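Local coordinates for C-type diheme-containing protein (Kuenenia stuttgartiensis, PDB 6H5L) that probably carries electrons through two covalently bound c-type hemes as part of a multiheme reductase complex of an anammox bacterium, at residues 48-53 against 173-178; 67-72 against 91-96; 181-186 against 213-218. One frame throughout, in Å; residues are numbered along the deposited sequence.

Contact 1: residues 48-53 against 173-178; sequences AYKFRT and KFKGGN. With HEC (heme c), chain L.
Phe51 lays one face of its ring on the backbone of Lys175 and Gly176, and this is the tight part of the contact. Its CZ meets CB of Lys175 at 3.4 Å. CA of Gly176 forms a CH-pi contact over the face, 4.2 Å from the ring centroid. The opposite face carries CB of Lys50 over its centre. With an alanine in place of Phe51, the CH-pi contact would be lost and a gap would probably open between Lys50 CB and Gly176. The two loops belong to the two cytochrome c regions of the chain, and they meet where the heme propionates come together. Phe51 N donates to O2A of the first heme at 2.9 Å. Lys50 N donates to O1A of the same propionate at 3.1 Å, nearly straight (166°). Lys175 N and Gly176 N are hydrogen-bonded to both oxygens of one propionate of the second heme. Away from the ring the segments hardly touch; the hemes hold the lysine ends instead. Both chains run extended beyond CG, and Lys50 NZ stays 3.9 Å from Lys175 NZ. The two ammonium groups gather at the other propionate of the first heme, Lys50 NZ at O1D (3.1 Å) and Lys175 NZ at O2D. Lys50 NZ also binds the second heme. Within 48-53, Arg52 NE donates to Tyr49 O at 2.6 Å.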
# COMPACT_ATOMS: atom_id res chain seq x y z
N ALA B 48 -30.61 -15.31 44.70
CA ALA B 48 -30.05 -15.82 43.45
C ALA B 48 -28.77 -15.06 43.15
O ALA B 48 -28.80 -13.87 42.81
CB ALA B 48 -31.06 -15.68 42.31
N TYR B 49 -27.64 -15.75 43.27
CA TYR B 49 -26.32 -15.18 43.02
C TYR B 49 -25.72 -15.84 41.78
O TYR B 49 -25.71 -17.07 41.66
CB TYR B 49 -25.40 -15.36 44.23
CG TYR B 49 -25.75 -14.47 45.40
CD1 TYR B 49 -26.94 -14.64 46.10
CD2 TYR B 49 -24.89 -13.47 45.82
CE1 TYR B 49 -27.26 -13.83 47.18
CE2 TYR B 49 -25.19 -12.65 46.89
CZ TYR B 49 -26.38 -12.84 47.57
OH TYR B 49 -26.70 -12.03 48.64
N LYS B 50 -25.21 -15.01 40.86
CA LYS B 50 -24.68 -15.53 39.61
C LYS B 50 -23.41 -16.35 39.83
O LYS B 50 -23.19 -17.35 39.13
CB LYS B 50 -24.40 -14.39 38.63
CG LYS B 50 -25.62 -13.70 38.06
CD LYS B 50 -25.21 -12.72 36.97
CE LYS B 50 -26.38 -11.90 36.45
NZ LYS B 50 -25.93 -10.92 35.42
N PHE B 51 -22.57 -15.94 40.77
CA PHE B 51 -21.19 -16.40 40.86
C PHE B 51 -20.98 -17.12 42.19
O PHE B 51 -20.89 -16.48 43.25
CB PHE B 51 -20.24 -15.23 40.68
CG PHE B 51 -20.64 -14.32 39.56
CD1 PHE B 51 -20.67 -14.78 38.26
CD2 PHE B 51 -21.02 -13.01 39.81
CE1 PHE B 51 -21.05 -13.95 37.22
CE2 PHE B 51 -21.40 -12.17 38.78
CZ PHE B 51 -21.42 -12.64 37.48
N ARG B 52 -20.91 -18.44 42.14
CA ARG B 52 -20.80 -19.30 43.31
C ARG B 52 -19.75 -20.36 43.06
O ARG B 52 -19.23 -20.53 41.96
CB ARG B 52 -22.14 -19.97 43.64
CG ARG B 52 -23.26 -19.02 44.03
CD ARG B 52 -24.63 -19.63 43.73
NE ARG B 52 -24.96 -19.48 42.32
CZ ARG B 52 -24.80 -20.42 41.40
NH1 ARG B 52 -24.32 -21.61 41.74
NH2 ARG B 52 -25.13 -20.18 40.14
N THR B 53 -19.43 -21.08 44.14
CA THR B 53 -18.73 -22.36 44.05
C THR B 53 -19.68 -23.52 44.33
O THR B 53 -19.22 -24.67 44.44
CB THR B 53 -17.55 -22.39 45.02
OG1 THR B 53 -18.00 -22.05 46.34
CG2 THR B 53 -16.49 -21.39 44.59
N LYS B 173 -13.13 -10.01 29.56
CA LYS B 173 -13.57 -9.51 30.86
C LYS B 173 -14.85 -10.25 31.26
O LYS B 173 -15.96 -9.75 31.10
CB LYS B 173 -13.77 -8.00 30.82
CG LYS B 173 -12.50 -7.22 30.50
CD LYS B 173 -12.53 -5.81 31.09
CE LYS B 173 -12.42 -5.84 32.61
NZ LYS B 173 -12.12 -4.49 33.17
N PHE B 174 -14.66 -11.46 31.78
CA PHE B 174 -15.78 -12.24 32.28
C PHE B 174 -16.23 -11.70 33.63
O PHE B 174 -15.43 -11.21 34.42
CB PHE B 174 -15.39 -13.71 32.40
CG PHE B 174 -14.88 -14.31 31.12
CD1 PHE B 174 -15.76 -14.83 30.18
CD2 PHE B 174 -13.53 -14.36 30.85
CE1 PHE B 174 -15.29 -15.38 29.00
CE2 PHE B 174 -13.05 -14.91 29.68
CZ PHE B 174 -13.94 -15.42 28.75
N LYS B 175 -17.54 -11.79 33.88
CA LYS B 175 -18.10 -11.19 35.08
C LYS B 175 -17.65 -11.92 36.34
O LYS B 175 -17.42 -11.28 37.38
CB LYS B 175 -19.63 -11.17 34.99
CG LYS B 175 -20.17 -10.22 33.94
CD LYS B 175 -21.64 -9.93 34.17
CE LYS B 175 -22.16 -8.92 33.15
NZ LYS B 175 -23.55 -8.49 33.48
N GLY B 176 -17.50 -13.24 36.27
CA GLY B 176 -17.05 -14.01 37.40
C GLY B 176 -15.55 -14.15 37.55
O GLY B 176 -15.08 -14.74 38.53
N GLY B 177 -14.78 -13.62 36.61
CA GLY B 177 -13.33 -13.74 36.62
C GLY B 177 -12.85 -14.34 35.30
O GLY B 177 -13.53 -15.16 34.68
N ASN B 178 -11.67 -13.91 34.87
CA ASN B 178 -11.12 -14.31 33.59
C ASN B 178 -10.14 -15.48 33.70
O ASN B 178 -9.41 -15.75 32.74
CB ASN B 178 -10.43 -13.13 32.90
CG ASN B 178 -9.34 -12.50 33.75
OD1 ASN B 178 -8.93 -13.06 34.77
ND2 ASN B 178 -8.86 -11.34 33.33
FE HEC L . -22.96 -4.45 43.87
CHA HEC L . -23.75 -7.11 41.86
CHB HEC L . -22.29 -6.64 46.46
CHC HEC L . -22.21 -1.80 45.95
CHD HEC L . -23.72 -2.23 41.36
NA HEC L . -23.01 -6.49 44.12
C1A HEC L . -23.37 -7.40 43.15
C2A HEC L . -23.28 -8.74 43.71
C3A HEC L . -22.88 -8.61 44.99
C4A HEC L . -22.70 -7.19 45.26
CMA HEC L . -22.62 -9.69 46.07
CAA HEC L . -23.65 -9.97 42.83
CBA HEC L . -23.23 -11.37 43.29
CGA HEC L . -23.75 -12.39 42.31
O1A HEC L . -24.72 -12.07 41.56
O2A HEC L . -23.20 -13.52 42.27
NB HEC L . -22.38 -4.25 45.84
C1B HEC L . -22.13 -5.29 46.72
C2B HEC L . -21.67 -4.71 47.97
C3B HEC L . -21.65 -3.38 47.83
C4B HEC L . -22.10 -3.07 46.48
CMB HEC L . -21.29 -5.51 49.23
CAB HEC L . -21.23 -2.33 48.88
CBB HEC L . -19.71 -2.39 49.14
NC HEC L . -22.97 -2.40 43.69
C1C HEC L . -22.62 -1.49 44.67
C2C HEC L . -22.61 -0.17 44.07
C3C HEC L . -23.16 -0.28 42.86
C4C HEC L . -23.31 -1.69 42.56
CMC HEC L . -22.45 1.14 44.88
CAC HEC L . -23.45 0.87 41.86
CBC HEC L . -22.12 1.51 41.39
ND HEC L . -23.63 -4.64 41.91
C1D HEC L . -23.88 -3.57 41.06
C2D HEC L . -24.32 -4.09 39.78
C3D HEC L . -24.32 -5.62 39.95
C4D HEC L . -23.88 -5.86 41.30
CMD HEC L . -24.70 -3.28 38.53
CAD HEC L . -24.71 -6.69 38.90
CBD HEC L . -23.54 -6.92 37.96
CGD HEC L . -23.93 -7.92 36.91
O1D HEC L . -24.38 -9.04 37.27
O2D HEC L . -23.79 -7.60 35.70

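Contact 2: residues 67-72 against 91-96; sequences RTISYG and SVVPVL. With HEC (heme c), chain L.
Ile69 sets CG1 anti to its carbonyl carbon (chi1 -60°) and keeps its chain extended (chi2 167°), which carries CD1 across to Val92 and Val93. Val92 answers with CG2, the methyl held between its backbone N and carbonyl carbon. The contact belongs to the first cytochrome c fold. Here helix 62-71 faces segment 91-96, which runs into helix 93-97, and both line the edge of the first heme. The packing between the segments is wholly apolar. CD1 of Ile69 lies 3.9 Å from CG2 of Val92 and 4.2 Å from CG2 of Val93. The heme methyl CMB joins the cluster. It sits 3.6 Å from Ile69 CG1 and 3.8 Å from Val92 CG2, and so touches both segments. Thr68 lays CG2 against the propionate carbon CBA, while its OG1 bonds back to Asp64 O of its own helix. Segment 91-96 is backed by helix 9-18, with Val92 on Val14 and Leu96 on Tyr15. Arg67, Ser70 and Tyr71 pack on the second subunit, where Tyr71 O is hydrogen-bonded to Arg119 of that copy. Leu96 touches the heme with CD2, 3.7 Å from the methyl CMA.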
# COMPACT_ATOMS: atom_id res chain seq x y z
N ARG B 67 -15.95 -12.92 47.97
CA ARG B 67 -15.10 -12.88 46.79
C ARG B 67 -15.64 -11.90 45.76
O ARG B 67 -14.88 -11.11 45.19
CB ARG B 67 -14.97 -14.28 46.19
CG ARG B 67 -13.94 -14.39 45.08
CD ARG B 67 -13.80 -15.82 44.59
NE ARG B 67 -12.41 -16.22 44.48
CZ ARG B 67 -12.00 -17.38 43.97
NH1 ARG B 67 -12.89 -18.26 43.52
NH2 ARG B 67 -10.71 -17.66 43.91
N THR B 68 -16.95 -11.95 45.50
CA THR B 68 -17.55 -11.05 44.52
C THR B 68 -17.42 -9.59 44.97
O THR B 68 -17.18 -8.70 44.14
CB THR B 68 -19.01 -11.41 44.30
OG1 THR B 68 -19.12 -12.82 44.06
CG2 THR B 68 -19.58 -10.66 43.11
N ILE B 69 -17.58 -9.33 46.27
CA ILE B 69 -17.43 -7.98 46.79
C ILE B 69 -16.00 -7.48 46.58
O ILE B 69 -15.78 -6.33 46.17
CB ILE B 69 -17.83 -7.93 48.28
CG1 ILE B 69 -19.29 -8.36 48.46
CG2 ILE B 69 -17.60 -6.54 48.85
CD1 ILE B 69 -19.67 -8.64 49.90
N SER B 70 -15.02 -8.33 46.86
CA SER B 70 -13.62 -7.92 46.74
C SER B 70 -13.21 -7.74 45.29
O SER B 70 -12.53 -6.77 44.94
CB SER B 70 -12.72 -8.94 47.43
OG SER B 70 -13.02 -9.03 48.81
N TYR B 71 -13.61 -8.67 44.42
CA TYR B 71 -13.16 -8.64 43.03
C TYR B 71 -14.01 -7.71 42.18
O TYR B 71 -13.50 -7.12 41.21
CB TYR B 71 -13.17 -10.05 42.45
CG TYR B 71 -12.57 -10.17 41.07
CD1 TYR B 71 -11.22 -10.41 40.90
CD2 TYR B 71 -13.37 -10.08 39.94
CE1 TYR B 71 -10.67 -10.53 39.64
CE2 TYR B 71 -12.83 -10.21 38.67
CZ TYR B 71 -11.48 -10.43 38.53
OH TYR B 71 -10.93 -10.56 37.28
N GLY B 72 -15.29 -7.55 42.50
CA GLY B 72 -16.19 -6.79 41.67
C GLY B 72 -16.72 -7.63 40.52
O GLY B 72 -16.40 -8.80 40.35
N SER B 91 -18.21 -7.77 57.06
CA SER B 91 -19.34 -7.43 57.91
C SER B 91 -20.62 -7.20 57.12
O SER B 91 -21.71 -7.24 57.72
CB SER B 91 -19.02 -6.19 58.74
OG SER B 91 -18.91 -5.04 57.93
N VAL B 92 -20.54 -6.96 55.81
CA VAL B 92 -21.73 -6.76 54.99
C VAL B 92 -22.26 -8.06 54.39
O VAL B 92 -23.37 -8.06 53.85
CB VAL B 92 -21.48 -5.75 53.85
CG1 VAL B 92 -21.09 -4.40 54.41
CG2 VAL B 92 -20.43 -6.28 52.89
N VAL B 93 -21.49 -9.15 54.46
CA VAL B 93 -21.99 -10.44 53.99
C VAL B 93 -23.30 -10.84 54.67
O VAL B 93 -24.26 -11.17 53.97
CB VAL B 93 -20.90 -11.51 54.11
CG1 VAL B 93 -21.44 -12.87 53.70
CG2 VAL B 93 -19.69 -11.13 53.27
N PRO B 94 -23.40 -10.83 56.01
CA PRO B 94 -24.70 -11.18 56.62
C PRO B 94 -25.80 -10.20 56.29
O PRO B 94 -26.97 -10.60 56.23
CB PRO B 94 -24.39 -11.20 58.12
CG PRO B 94 -22.91 -11.24 58.23
CD PRO B 94 -22.40 -10.51 57.04
N VAL B 95 -25.47 -8.92 56.08
CA VAL B 95 -26.47 -7.94 55.69
C VAL B 95 -27.11 -8.34 54.37
O VAL B 95 -28.34 -8.30 54.21
CB VAL B 95 -25.85 -6.53 55.62
CG1 VAL B 95 -26.92 -5.50 55.29
CG2 VAL B 95 -25.14 -6.19 56.92
N LEU B 96 -26.28 -8.73 53.40
CA LEU B 96 -26.80 -9.23 52.13
C LEU B 96 -27.59 -10.52 52.32
O LEU B 96 -28.59 -10.75 51.63
CB LEU B 96 -25.65 -9.45 51.14
CG LEU B 96 -25.24 -8.28 50.24
CD1 LEU B 96 -24.79 -7.07 51.04
CD2 LEU B 96 -24.15 -8.72 49.26
FE HEC L . -22.96 -4.45 43.87
CHA HEC L . -23.75 -7.11 41.86
CHB HEC L . -22.29 -6.64 46.46
CHC HEC L . -22.21 -1.80 45.95
CHD HEC L . -23.72 -2.23 41.36
NA HEC L . -23.01 -6.49 44.12
C1A HEC L . -23.37 -7.40 43.15
C2A HEC L . -23.28 -8.74 43.71
C3A HEC L . -22.88 -8.61 44.99
C4A HEC L . -22.70 -7.19 45.26
CMA HEC L . -22.62 -9.69 46.07
CAA HEC L . -23.65 -9.97 42.83
CBA HEC L . -23.23 -11.37 43.29
CGA HEC L . -23.75 -12.39 42.31
O1A HEC L . -24.72 -12.07 41.56
O2A HEC L . -23.20 -13.52 42.27
NB HEC L . -22.38 -4.25 45.84
C1B HEC L . -22.13 -5.29 46.72
C2B HEC L . -21.67 -4.71 47.97
C3B HEC L . -21.65 -3.38 47.83
C4B HEC L . -22.10 -3.07 46.48
CMB HEC L . -21.29 -5.51 49.23
CAB HEC L . -21.23 -2.33 48.88
CBB HEC L . -19.71 -2.39 49.14
NC HEC L . -22.97 -2.40 43.69
C1C HEC L . -22.62 -1.49 44.67
C2C HEC L . -22.61 -0.17 44.07
C3C HEC L . -23.16 -0.28 42.86
C4C HEC L . -23.31 -1.69 42.56
CMC HEC L . -22.45 1.14 44.88
CAC HEC L . -23.45 0.87 41.86
CBC HEC L . -22.12 1.51 41.39
ND HEC L . -23.63 -4.64 41.91
C1D HEC L . -23.88 -3.57 41.06
C2D HEC L . -24.32 -4.09 39.78
C3D HEC L . -24.32 -5.62 39.95
C4D HEC L . -23.88 -5.86 41.30
CMD HEC L . -24.70 -3.28 38.53
CAD HEC L . -24.71 -6.69 38.90
CBD HEC L . -23.54 -6.92 37.96
CGD HEC L . -23.93 -7.92 36.91
O1D HEC L . -24.38 -9.04 37.27
O2D HEC L . -23.79 -7.60 35.70

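Contact 3: residues 181-186 against 213-218; sequences TDVYLR and HYVMSL
Val183 meets Val215 and Met216 where helix 180-189 packs against helix 205-217, the last helix of the second cytochrome c fold. The apolar contacts between the segments are two. Val183 CG1 lies 4.3 Å from Val215 CG1, and Val183 CG2 lies 4.1 Å from Met216 SD. Val183 has CG1 anti to its backbone N (chi1 174°), which gives one methyl to each partner. Met216 starts off to one side, but its chain bends at chi2 (-63°) and chi3, and the sulfur comes back to Val183. The two side chains run past each other in opposite directions. More apolar packing extends the patch. Val183 also touches Thr212 and the ring of Phe174, Met216 rests on Pro180, and Val215 rests on Phe187. Val215 also touches the second heme, so this packing reaches the heme pocket.

The aromatic contacts flank this patch. Tyr184 stacks its ring on that of Trp209, a residue of helix 205-217. Tyr214 turns to helix 122-135 and meets the ring of Tyr132 with the planes at about 60°. CG of Leu218 covers one face of Tyr214, 4.1 Å above its plane and toward the rim.

The polar contacts are made by other atoms. Tyr184 OH bonds to Arg208, which adds a polar link between the two helices. His213 ND1 bonds to Thr124 OG1 and ties helix 205-217 to helix 122-135. Helical backbone bonds run from Leu185 N to Thr181 O (2.9 Å) and from Ser217 N to His213 O (3.0 Å). The pattern changes at Leu218, whose N bonds to Val215 O and only weakly to Tyr214 O. Arg186 folds back along its own helix, and Asp182 O lies 3.4 Å above its guanidinium plane, toward the rim.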
# COMPACT_ATOMS: atom_id res chain seq x y z
N THR B 181 -9.89 -21.42 35.68
CA THR B 181 -10.67 -22.01 36.76
C THR B 181 -12.00 -21.30 36.94
O THR B 181 -13.02 -21.94 37.21
CB THR B 181 -9.86 -21.99 38.06
OG1 THR B 181 -8.64 -22.71 37.89
CG2 THR B 181 -10.66 -22.60 39.21
N ASP B 182 -12.01 -19.97 36.78
CA ASP B 182 -13.24 -19.21 36.93
C ASP B 182 -14.26 -19.59 35.86
O ASP B 182 -15.44 -19.82 36.16
CB ASP B 182 -12.94 -17.71 36.86
CG ASP B 182 -12.09 -17.24 38.03
OD1 ASP B 182 -11.95 -18.00 39.01
OD2 ASP B 182 -11.57 -16.11 37.96
N VAL B 183 -13.82 -19.68 34.60
CA VAL B 183 -14.73 -20.04 33.52
C VAL B 183 -15.20 -21.48 33.67
O VAL B 183 -16.37 -21.79 33.42
CB VAL B 183 -14.05 -19.79 32.16
CG1 VAL B 183 -14.94 -20.29 31.02
CG2 VAL B 183 -13.74 -18.31 31.98
N TYR B 184 -14.31 -22.37 34.09
CA TYR B 184 -14.71 -23.75 34.36
C TYR B 184 -15.74 -23.81 35.48
O TYR B 184 -16.67 -24.63 35.44
CB TYR B 184 -13.49 -24.60 34.71
CG TYR B 184 -13.83 -25.98 35.25
CD1 TYR B 184 -14.09 -27.04 34.39
CD2 TYR B 184 -13.89 -26.21 36.62
CE1 TYR B 184 -14.40 -28.29 34.88
CE2 TYR B 184 -14.19 -27.46 37.11
CZ TYR B 184 -14.45 -28.50 36.24
OH TYR B 184 -14.76 -29.75 36.73
N LEU B 185 -15.60 -22.95 36.49
CA LEU B 185 -16.56 -22.91 37.58
C LEU B 185 -17.95 -22.53 37.09
O LEU B 185 -18.95 -23.12 37.51
CB LEU B 185 -16.09 -21.94 38.67
CG LEU B 185 -15.21 -22.52 39.77
CD1 LEU B 185 -14.67 -21.40 40.66
CD2 LEU B 185 -15.99 -23.53 40.61
N ARG B 186 -18.02 -21.54 36.19
CA ARG B 186 -19.32 -21.10 35.67
C ARG B 186 -20.04 -22.23 34.96
O ARG B 186 -21.26 -22.41 35.14
CB ARG B 186 -19.13 -19.91 34.72
CG ARG B 186 -18.38 -18.73 35.32
CD ARG B 186 -19.19 -18.00 36.38
NE ARG B 186 -19.03 -18.59 37.71
CZ ARG B 186 -18.02 -18.32 38.53
NH1 ARG B 186 -17.07 -17.47 38.15
NH2 ARG B 186 -17.95 -18.90 39.72
N HIS B 213 -11.37 -24.35 27.35
CA HIS B 213 -10.24 -24.03 26.49
C HIS B 213 -10.69 -23.36 25.20
O HIS B 213 -10.03 -22.44 24.71
CB HIS B 213 -9.43 -25.30 26.18
CG HIS B 213 -8.75 -25.88 27.39
ND1 HIS B 213 -8.25 -27.16 27.41
CD2 HIS B 213 -8.49 -25.35 28.61
CE1 HIS B 213 -7.71 -27.40 28.59
NE2 HIS B 213 -7.84 -26.32 29.33
N TYR B 214 -11.81 -23.81 24.63
CA TYR B 214 -12.30 -23.19 23.40
C TYR B 214 -12.87 -21.80 23.67
O TYR B 214 -12.73 -20.90 22.84
CB TYR B 214 -13.35 -24.07 22.73
CG TYR B 214 -13.97 -23.41 21.52
CD1 TYR B 214 -13.26 -23.28 20.34
CD2 TYR B 214 -15.26 -22.89 21.57
CE1 TYR B 214 -13.82 -22.67 19.23
CE2 TYR B 214 -15.83 -22.28 20.47
CZ TYR B 214 -15.10 -22.17 19.30
OH TYR B 214 -15.66 -21.56 18.20
N VAL B 215 -13.52 -21.62 24.82
CA VAL B 215 -14.05 -20.30 25.16
C VAL B 215 -12.91 -19.30 25.33
O VAL B 215 -12.99 -18.16 24.85
CB VAL B 215 -14.92 -20.38 26.43
CG1 VAL B 215 -15.28 -18.99 26.92
CG2 VAL B 215 -16.18 -21.19 26.16
N MET B 216 -11.83 -19.71 26.00
CA MET B 216 -10.65 -18.85 26.10
C MET B 216 -10.03 -18.59 24.73
O MET B 216 -9.44 -17.53 24.51
CB MET B 216 -9.62 -19.48 27.04
CG MET B 216 -10.15 -19.78 28.43
SD MET B 216 -10.66 -18.31 29.34
CE MET B 216 -9.36 -18.21 30.57
N SER B 217 -10.16 -19.55 23.80
CA SER B 217 -9.64 -19.36 22.46
C SER B 217 -10.34 -18.21 21.73
O SER B 217 -9.73 -17.56 20.87
CB SER B 217 -9.78 -20.65 21.66
OG SER B 217 -9.86 -20.39 20.27
N LEU B 218 -11.60 -17.95 22.06
CA LEU B 218 -12.35 -16.89 21.41
C LEU B 218 -11.95 -15.50 21.88
O LEU B 218 -12.31 -14.51 21.23
CB LEU B 218 -13.85 -17.09 21.64
CG LEU B 218 -14.43 -18.39 21.05
CD1 LEU B 218 -15.91 -18.52 21.37
CD2 LEU B 218 -14.18 -18.45 19.55

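In the fold
From the N terminus, the chain first reaches 48-53, which later becomes one side of contact 1. Contact 2 then closes a short loop, from 67-72 on helix 62-71 to 91-96, inside the first cytochrome c region. It is nested in the much longer loop that ends when 173-178 returns to 48-53. Contact 1 thus joins the two cytochrome c regions near the centre of the chain. Contact 3 follows in series and closes a loop within the second region. Contacts 2 and 3 lie on opposite sides of the chain's centre, about 24 Å apart between centres. Contact 1 touches both, through Tyr49 on Leu96 and through Arg52 near Arg186.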